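Side-chain contacts in arginase (Glaciozyma antarctica, PDB 5YNL), which probably hydrolyses L-arginine to L-ornithine and urea, as a cold-adapted member of the arginase family from an Antarctic yeast: residues L87-I90 and E91-G94; G153-S156 and L157-G160; G311-I314 and C315-A319; G349-L352 and V353-A356. All blocks are in the same frame, centred on the assembly; numbering follows the deposited sequence.

Contact 1 of 4, residues L87-I90 and E91-G94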
loop_
_atom_site.group_PDB
_atom_site.type_symbol
_atom_site.label_atom_id
_atom_site.label_comp_id
_atom_site.label_asym_id
_atom_site.label_seq_id
_atom_site.Cartn_x
_atom_site.Cartn_y
_atom_site.Cartn_z
ATOM N N LEU A 87 14.820 -11.213 -0.166
ATOM C CA LEU A 87 15.244 -11.280 -1.554
ATOM C C LEU A 87 15.281 -12.731 -2.025
ATOM O O LEU A 87 14.761 -13.061 -3.098
ATOM C CB LEU A 87 16.608 -10.600 -1.746
ATOM C CG LEU A 87 16.616 -9.139 -2.195
ATOM C CD1 LEU A 87 15.738 -8.283 -1.306
ATOM C CD2 LEU A 87 18.017 -8.607 -2.181
ATOM N N ASN A 88 15.881 -13.592 -1.207
ATOM C CA ASN A 88 15.961 -15.020 -1.494
ATOM C C ASN A 88 14.565 -15.695 -1.496
ATOM O O ASN A 88 14.269 -16.537 -2.357
ATOM C CB ASN A 88 16.920 -15.682 -0.498
ATOM C CG ASN A 88 17.343 -17.070 -0.920
ATOM O OD1 ASN A 88 18.203 -17.240 -1.790
ATOM N ND2 ASN A 88 16.757 -18.078 -0.288
ATOM N N ASP A 89 13.704 -15.315 -0.550
ATOM C CA ASP A 89 12.326 -15.812 -0.530
ATOM C C ASP A 89 11.615 -15.547 -1.846
ATOM O O ASP A 89 10.953 -16.427 -2.399
ATOM C CB ASP A 89 11.523 -15.160 0.604
ATOM C CG ASP A 89 11.900 -15.691 1.972
ATOM O OD1 ASP A 89 12.582 -16.730 2.039
ATOM O OD2 ASP A 89 11.493 -15.072 2.974
ATOM N N ILE A 90 11.770 -14.325 -2.340
ATOM C CA ILE A 90 11.092 -13.883 -3.548
ATOM C C ILE A 90 11.602 -14.676 -4.754
ATOM O O ILE A 90 10.818 -15.145 -5.591
ATOM C CB ILE A 90 11.281 -12.352 -3.756
ATOM C CG1 ILE A 90 10.466 -11.558 -2.728
ATOM C CG2 ILE A 90 10.869 -11.918 -5.141
ATOM C CD1 ILE A 90 10.509 -10.042 -2.932
ATOM N N GLU A 91 12.915 -14.839 -4.827
ATOM C CA GLU A 91 13.535 -15.615 -5.887
ATOM C C GLU A 91 13.134 -17.106 -5.847
ATOM O O GLU A 91 12.873 -17.706 -6.890
ATOM C CB GLU A 91 15.070 -15.386 -5.885
ATOM C CG GLU A 91 15.484 -14.152 -6.726
ATOM C CD GLU A 91 16.915 -13.651 -6.484
ATOM O OE1 GLU A 91 17.501 -13.961 -5.421
ATOM O OE2 GLU A 91 17.452 -12.927 -7.358
ATOM N N ASN A 92 13.057 -17.690 -4.652
ATOM C CA ASN A 92 12.598 -19.074 -4.497
ATOM C C ASN A 92 11.183 -19.304 -5.033
ATOM O O ASN A 92 10.796 -20.439 -5.304
ATOM C CB ASN A 92 12.639 -19.509 -3.026
ATOM C CG ASN A 92 14.045 -19.530 -2.449
ATOM O OD1 ASN A 92 15.013 -19.882 -3.129
ATOM N ND2 ASN A 92 14.160 -19.164 -1.175
ATOM N N LEU A 93 10.411 -18.230 -5.165
ATOM C CA LEU A 93 9.033 -18.320 -5.628
ATOM C C LEU A 93 8.956 -18.138 -7.141
ATOM O O LEU A 93 7.856 -17.981 -7.701
ATOM C CB LEU A 93 8.154 -17.267 -4.941
ATOM C CG LEU A 93 7.913 -17.438 -3.438
ATOM C CD1 LEU A 93 7.128 -16.268 -2.840
ATOM C CD2 LEU A 93 7.188 -18.746 -3.166
ATOM N N GLY A 94 10.117 -18.140 -7.797
ATOM C CA GLY A 94 10.176 -17.996 -9.240
ATOM C C GLY A 94 10.269 -16.562 -9.733
ATOM O O GLY A 94 10.271 -16.323 -10.935
#
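Asn88 and Asn92 meet one turn apart in a local contact at the C-terminal end of helix 86-92, at the surface beside strand 96-99 at one edge of the sheet. Beneath them the backbone bond from Asn92 N to Asn88 O is short at 2.8 Å, while Glu91 N reaches Leu87 O at 3.1 Å. The side chain of Asn92 bends back along the helix: CG lies beside its own backbone N (chi1 -64°), which puts Asn92 CG 3.0 Å from Asn88 O. The two amide planes stand nearly perpendicular, 85° apart. On another side of the helix the CB of Glu91 rests 3.6 Å from Leu87 O, and its chain runs on extended. After Asn92 the bonding pattern tightens from a four-residue to a three-residue span. Leu93 N turns to Ile90 O at 3.1 Å and keeps a weak, bent bond to Asp89 O; Leu93 CG packs 3.4 Å from that same oxygen. Gly94, with positive phi, is the C-prime residue of a Schellman motif in which Gly94 N bonds to Glu91 O and Trp95 N to Ile90 O; a side chain at these backbone angles would collide with the carbonyl oxygen of Leu93. Ile90 and Leu87 turn inward onto Val97 and Ile60, and Asp89 OD2 makes salt bridges to Arg350 and Arg354. The chemistry is thus divided by face: amides and Glu91 at the surface, an apolar underside against the sheet, a carboxylate shared by two arginines, and final carbonyls that find donors as the helix stops.

Contact 2 of 4, residues G153-S156 and L157-G160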
loop_
_atom_site.group_PDB
_atom_site.type_symbol
_atom_site.label_atom_id
_atom_site.label_comp_id
_atom_site.label_asym_id
_atom_site.label_seq_id
_atom_site.Cartn_x
_atom_site.Cartn_y
_atom_site.Cartn_z
ATOM N N GLY A 153 9.086 2.938 5.689
ATOM C CA GLY A 153 8.739 3.498 6.959
ATOM C C GLY A 153 7.310 3.983 6.783
ATOM O O GLY A 153 6.372 3.194 6.629
ATOM N N ASP A 154 7.168 5.298 6.743
ATOM C CA ASP A 154 5.896 5.963 6.942
ATOM C C ASP A 154 4.888 5.728 5.823
ATOM O O ASP A 154 5.259 5.590 4.667
ATOM C CB ASP A 154 6.154 7.450 7.086
ATOM C CG ASP A 154 4.982 8.170 7.631
ATOM O OD1 ASP A 154 4.875 8.216 8.875
ATOM O OD2 ASP A 154 4.159 8.668 6.826
ATOM N N HIS A 155 3.609 5.690 6.172
ATOM C CA HIS A 155 2.574 5.500 5.166
ATOM C C HIS A 155 2.377 6.733 4.248
ATOM O O HIS A 155 1.875 6.600 3.129
ATOM C CB HIS A 155 1.258 5.009 5.793
ATOM C CG HIS A 155 0.446 4.127 4.882
ATOM N ND1 HIS A 155 -0.701 3.481 5.291
ATOM C CD2 HIS A 155 0.622 3.800 3.580
ATOM C CE1 HIS A 155 -1.186 2.770 4.286
ATOM N NE2 HIS A 155 -0.406 2.954 3.237
ATOM N N SER A 156 2.812 7.914 4.687
ATOM C CA SER A 156 2.766 9.089 3.808
ATOM C C SER A 156 3.537 8.844 2.511
ATOM O O SER A 156 3.286 9.508 1.494
ATOM C CB SER A 156 3.269 10.364 4.508
ATOM O OG SER A 156 4.612 10.244 4.976
ATOM N N LEU A 157 4.470 7.889 2.555
ATOM C CA LEU A 157 5.235 7.478 1.377
ATOM C C LEU A 157 4.314 6.921 0.280
ATOM O O LEU A 157 4.724 6.837 -0.899
ATOM C CB LEU A 157 6.274 6.426 1.745
ATOM C CG LEU A 157 7.624 6.841 2.314
ATOM C CD1 LEU A 157 7.608 8.247 2.925
ATOM C CD2 LEU A 157 8.065 5.817 3.340
ATOM N N ALA A 158 3.086 6.548 0.664
ATOM C CA ALA A 158 2.084 6.138 -0.325
ATOM C C ALA A 158 1.722 7.248 -1.328
ATOM O O ALA A 158 1.157 6.973 -2.384
ATOM C CB ALA A 158 0.842 5.564 0.321
ATOM N N MET A 159 2.041 8.490 -0.991
ATOM C CA MET A 159 1.949 9.565 -1.950
ATOM C C MET A 159 2.796 9.214 -3.166
ATOM O O MET A 159 2.353 9.355 -4.309
ATOM C CB MET A 159 2.425 10.876 -1.323
ATOM C CG MET A 159 1.297 11.699 -0.718
ATOM S SD MET A 159 1.786 13.361 -0.204
ATOM C CE MET A 159 2.831 12.961 1.209
ATOM N N GLY A 160 4.008 8.728 -2.921
ATOM C CA GLY A 160 4.900 8.385 -4.013
ATOM C C GLY A 160 4.521 7.087 -4.699
ATOM O O GLY A 160 4.353 7.041 -5.928
#
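Leu157 N bonds to Asp154 O at 3.2 Å, the first of three successive backbone hydrogen bonds that each span three residues, as in a 3-10 turn. Ala158 N to His155 O is short, 2.7 Å, and Met159 N meets Ser156 O at 3.0 Å. A second set of bonds grips the Asp154 carboxylate. Its OD2 accepts Ser156 N on the anti side at 2.6 Å, closing an Asx turn, and also takes the hydroxyl of Ser156 in a very short bond. Ser156 OG can do this because it sits between its own backbone N and carbonyl carbon (chi1 59°). Side-chain carbons pack on the turn. Leu157 folds back on it, with CD2 3.1 Å from Asp154 O, and also touches Phe65 and Met330. Shortened to alanine, Leu157 would probably lose this packing against the Gly153-Asp154 backbone and leave a gap between the turn and Met330. Ala158 CB lies obliquely against the His155 ring, 3.7 Å from His155 CD2. Met159 bends at chi3 (-70°), which returns Met159 CE to 3.5 Å from Ser156 O. His155 itself is fixed by hydrogen bonds from ND1 to Asp178 and from NE2 to Ser284, and its ring stacks with Trp176. The stretch follows strand 147-152 and carries most of the GGDHS signature of the arginase family, whose first glycine ends the strand and whose histidine is a ligand of the binuclear manganese centre in well-studied relatives; this buried turn therefore probably lines the active site.

Contact 3 of 4, residues G311-I314 and C315-A319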
loop_
_atom_site.group_PDB
_atom_site.type_symbol
_atom_site.label_atom_id
_atom_site.label_comp_id
_atom_site.label_asym_id
_atom_site.label_seq_id
_atom_site.Cartn_x
_atom_site.Cartn_y
_atom_site.Cartn_z
ATOM N N GLY A 311 -4.240 -10.371 8.194
ATOM C CA GLY A 311 -3.346 -9.596 7.341
ATOM C C GLY A 311 -2.811 -10.485 6.218
ATOM O O GLY A 311 -2.620 -10.054 5.068
ATOM N N HIS A 312 -2.581 -11.749 6.558
ATOM C CA HIS A 312 -2.122 -12.721 5.584
ATOM C C HIS A 312 -3.187 -13.055 4.535
ATOM O O HIS A 312 -2.903 -13.062 3.333
ATOM C CB HIS A 312 -1.711 -13.997 6.282
ATOM C CG HIS A 312 -1.012 -14.956 5.386
ATOM N ND1 HIS A 312 0.348 -15.134 5.422
ATOM C CD2 HIS A 312 -1.489 -15.779 4.425
ATOM C CE1 HIS A 312 0.687 -16.039 4.509
ATOM N NE2 HIS A 312 -0.407 -16.439 3.895
ATOM N N TYR A 313 -4.401 -13.368 4.992
ATOM C CA TYR A 313 -5.509 -13.624 4.075
ATOM C C TYR A 313 -5.731 -12.462 3.092
ATOM O O TYR A 313 -6.018 -12.690 1.924
ATOM C CB TYR A 313 -6.812 -13.976 4.810
ATOM C CG TYR A 313 -7.938 -14.231 3.835
ATOM C CD1 TYR A 313 -8.098 -15.472 3.249
ATOM C CD2 TYR A 313 -8.814 -13.212 3.464
ATOM C CE1 TYR A 313 -9.102 -15.712 2.335
ATOM C CE2 TYR A 313 -9.837 -13.447 2.532
ATOM C CZ TYR A 313 -9.963 -14.704 1.978
ATOM O OH TYR A 313 -10.952 -14.953 1.063
ATOM N N ILE A 314 -5.609 -11.226 3.553
ATOM C CA ILE A 314 -5.744 -10.098 2.636
ATOM C C ILE A 314 -4.731 -10.243 1.489
ATOM O O ILE A 314 -5.078 -10.055 0.300
ATOM C CB ILE A 314 -5.532 -8.732 3.342
ATOM C CG1 ILE A 314 -6.577 -8.520 4.446
ATOM C CG2 ILE A 314 -5.581 -7.582 2.356
ATOM C CD1 ILE A 314 -6.528 -7.084 5.080
ATOM N N CYS A 315 -3.490 -10.581 1.841
ATOM C CA CYS A 315 -2.428 -10.704 0.852
ATOM C C CYS A 315 -2.647 -11.901 -0.045
ATOM O O CYS A 315 -2.398 -11.823 -1.245
ATOM C CB CYS A 315 -1.043 -10.771 1.535
ATOM S SG CYS A 315 -0.589 -9.192 2.334
ATOM N N GLU A 316 -3.144 -12.998 0.520
ATOM C CA GLU A 316 -3.417 -14.183 -0.279
ATOM C C GLU A 316 -4.576 -13.897 -1.229
ATOM O O GLU A 316 -4.476 -14.136 -2.432
ATOM C CB GLU A 316 -3.745 -15.383 0.616
ATOM C CG GLU A 316 -3.284 -16.722 0.057
ATOM C CD GLU A 316 -3.174 -17.821 1.127
ATOM O OE1 GLU A 316 -3.383 -17.523 2.342
ATOM O OE2 GLU A 316 -2.887 -19.002 0.748
ATOM N N ALA A 317 -5.657 -13.344 -0.684
ATOM C CA ALA A 317 -6.886 -13.166 -1.439
ATOM C C ALA A 317 -6.610 -12.283 -2.631
ATOM O O ALA A 317 -7.061 -12.572 -3.753
ATOM C CB ALA A 317 -7.980 -12.568 -0.577
ATOM N N ILE A 318 -5.841 -11.225 -2.390
ATOM C CA ILE A 318 -5.447 -10.316 -3.452
ATOM C C ILE A 318 -4.573 -11.091 -4.437
ATOM O O ILE A 318 -4.732 -10.953 -5.649
ATOM C CB ILE A 318 -4.664 -9.125 -2.900
ATOM C CG1 ILE A 318 -5.610 -7.974 -2.511
ATOM C CG2 ILE A 318 -3.684 -8.586 -3.963
ATOM C CD1 ILE A 318 -6.905 -8.353 -1.863
ATOM N N ALA A 319 -3.677 -11.932 -3.917
ATOM C CA ALA A 319 -2.750 -12.670 -4.779
ATOM C C ALA A 319 -3.509 -13.588 -5.719
ATOM O O ALA A 319 -3.140 -13.702 -6.902
ATOM C CB ALA A 319 -1.723 -13.459 -3.957
#
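The Tyr313 ring carries Ala317 CB on one face, 4.1 Å from the ring centroid and 25° off the normal, a CH-pi contact displaced toward the rim; CE2 is the nearest ring atom, at 3.7 Å. With CG anti to the backbone N (chi1 180°), the ring lies along the helix over the next turn, where the methyl stands. The His312 ring is met at its edge: Glu316 OE1 lies in the ring plane, 3.3 Å from His312 CD2, while the carboxylate is turned 80° to the imidazole. An acceptor at a C-H edge is likely to be mildly favourable electrostatically. Phe308 also meets His312, its ring steeply inclined to the imidazole. All these residues lie on helix 308-320, which links the adjacent parallel strands 281-286 and 324-330 as the helical part of a beta-alpha-beta crossover in the arginase alpha/beta fold. A smaller valine at Tyr313 would probably strip the aromatic cover from the Ala317 methyl and open a gap beside Ile262 of helix 254-273. In the backbone, Glu316 N bonds to His312 O at 2.8 Å and Ala317 N to Tyr313 O at 2.7 Å, whereas the bond from Cys315 N to Gly311 O is weak. Toward the sheet, Ile318 CD1 curls back to 3.3 Å from Ile314 O, whose carbonyl also accepts Ile318 N, and reaches only loosely to Ile314 CG2 at 4.5 Å. Ile314 packs on Val177 and Ile318 on Ile175, both of strand 173-177, while Cys315 faces Leu352 and Ala356 of helix 345-356.

Contact 4 of 4, residues G349-L352 and V353-A356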
loop_
_atom_site.group_PDB
_atom_site.type_symbol
_atom_site.label_atom_id
_atom_site.label_comp_id
_atom_site.label_asym_id
_atom_site.label_seq_id
_atom_site.Cartn_x
_atom_site.Cartn_y
_atom_site.Cartn_z
ATOM N N GLY A 349 6.422 -9.078 8.006
ATOM C CA GLY A 349 6.481 -8.350 6.741
ATOM C C GLY A 349 6.911 -9.300 5.642
ATOM O O GLY A 349 6.328 -9.334 4.566
ATOM N N ARG A 350 7.907 -10.117 5.943
ATOM C CA ARG A 350 8.403 -11.090 4.984
ATOM C C ARG A 350 7.334 -12.081 4.538
ATOM O O ARG A 350 7.190 -12.375 3.354
ATOM C CB ARG A 350 9.589 -11.847 5.565
ATOM C CG ARG A 350 10.541 -12.245 4.496
ATOM C CD ARG A 350 11.888 -12.598 5.073
ATOM N NE ARG A 350 11.915 -13.987 5.489
ATOM C CZ ARG A 350 12.346 -14.400 6.667
ATOM N NH1 ARG A 350 12.805 -13.516 7.544
ATOM N NH2 ARG A 350 12.334 -15.696 6.957
ATOM N N SER A 351 6.606 -12.606 5.512
ATOM C CA SER A 351 5.526 -13.523 5.232
ATOM C C SER A 351 4.482 -12.885 4.294
ATOM O O SER A 351 4.081 -13.529 3.335
ATOM C CB SER A 351 4.890 -14.013 6.537
ATOM O OG SER A 351 4.320 -15.299 6.365
ATOM N N LEU A 352 4.084 -11.632 4.550
ATOM C CA LEU A 352 3.038 -11.002 3.756
ATOM C C LEU A 352 3.542 -10.747 2.331
ATOM O O LEU A 352 2.762 -10.829 1.361
ATOM C CB LEU A 352 2.553 -9.682 4.362
ATOM C CG LEU A 352 1.968 -9.604 5.781
ATOM C CD1 LEU A 352 1.770 -8.119 6.192
ATOM C CD2 LEU A 352 0.614 -10.371 5.885
ATOM N N VAL A 353 4.831 -10.428 2.195
ATOM C CA VAL A 353 5.387 -10.202 0.862
ATOM C C VAL A 353 5.290 -11.497 0.057
ATOM O O VAL A 353 4.693 -11.503 -1.013
ATOM C CB VAL A 353 6.863 -9.675 0.886
ATOM C CG1 VAL A 353 7.468 -9.723 -0.498
ATOM C CG2 VAL A 353 6.916 -8.237 1.418
ATOM N N ARG A 354 5.853 -12.587 0.592
ATOM C CA ARG A 354 5.873 -13.882 -0.096
ATOM C C ARG A 354 4.478 -14.242 -0.549
ATOM O O ARG A 354 4.267 -14.674 -1.677
ATOM C CB ARG A 354 6.392 -14.993 0.825
ATOM C CG ARG A 354 7.837 -14.818 1.270
ATOM C CD ARG A 354 8.427 -16.131 1.781
ATOM N NE ARG A 354 7.677 -16.727 2.890
ATOM C CZ ARG A 354 7.918 -16.498 4.182
ATOM N NH1 ARG A 354 8.884 -15.667 4.550
ATOM N NH2 ARG A 354 7.185 -17.092 5.108
ATOM N N CYS A 355 3.549 -14.040 0.364
ATOM C CA CYS A 355 2.165 -14.355 0.206
ATOM C C CYS A 355 1.528 -13.529 -0.898
ATOM O O CYS A 355 0.822 -14.049 -1.770
ATOM C CB CYS A 355 1.501 -14.005 1.523
ATOM S SG CYS A 355 -0.053 -14.740 1.681
ATOM N N ALA A 356 1.784 -12.226 -0.852
ATOM C CA ALA A 356 1.201 -11.308 -1.811
ATOM C C ALA A 356 1.703 -11.633 -3.201
ATOM O O ALA A 356 0.995 -11.397 -4.181
ATOM C CB ALA A 356 1.524 -9.849 -1.451
#
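Arg354, modelled in two conformers, in one of them folds its guanidinium back over the preceding turn, with Ser351 CA under one face 3.8 Å from the plane; the contacts of its side chain hold for that conformer and may not persist in the other. CG beside the backbone N (chi1 -64°) and a bend at chi3 bring the guanidinium there; Arg354 CG itself sits 3.3 Å from Arg350 O. Ser351 OG lies 3.6 Å from Arg354 NH2. At the guanidinium edge, near its plane, stands Arg350 NE, 3.6 Å from Arg354 NH1, the two groups inclined by 48°. These like charges are gathered round the carboxylate of Asp89, which probably offsets them, and Arg350 NH1 has a second salt bridge to Asp347. Below, Arg354 N bonds to Arg350 O at 3.1 Å. Val353 turns CG2 to within 3.4 Å of Gly349 O, and Cys355 CB rests 3.2 Å from Ser351 O. The helix, 345-356, is wedged between two others: Val353 and Arg350 pack on Leu86 of helix 86-92, while Leu352 and Cys355 meet Cys315 and His312 of helix 308-320. Val353 and Ala356 turn down onto Ile329 and Leu327 of strand 324-330.

How the contacts relate
Along the chain the four contacts follow in series, and three gather on neighbouring helices packed beside the parallel sheet. Contact 4 lies in the middle of this group, its centre about 11 Å from that of contact 1 and about 9 Å from that of contact 3, touching both. Toward contact 1 the join is charged and apolar: the shared salt bridges lie beside the packing of Ile90 on Val353. Toward contact 3 it is mainly packing, as where Ala319 CB meets Cys355 O. Contact 2 stands apart near the chain's centre, its nearest atoms about 11 Å from contacts 3 and 4 and about 15 Å from contact 1, so the probable active-site turn does not touch the other three contacts.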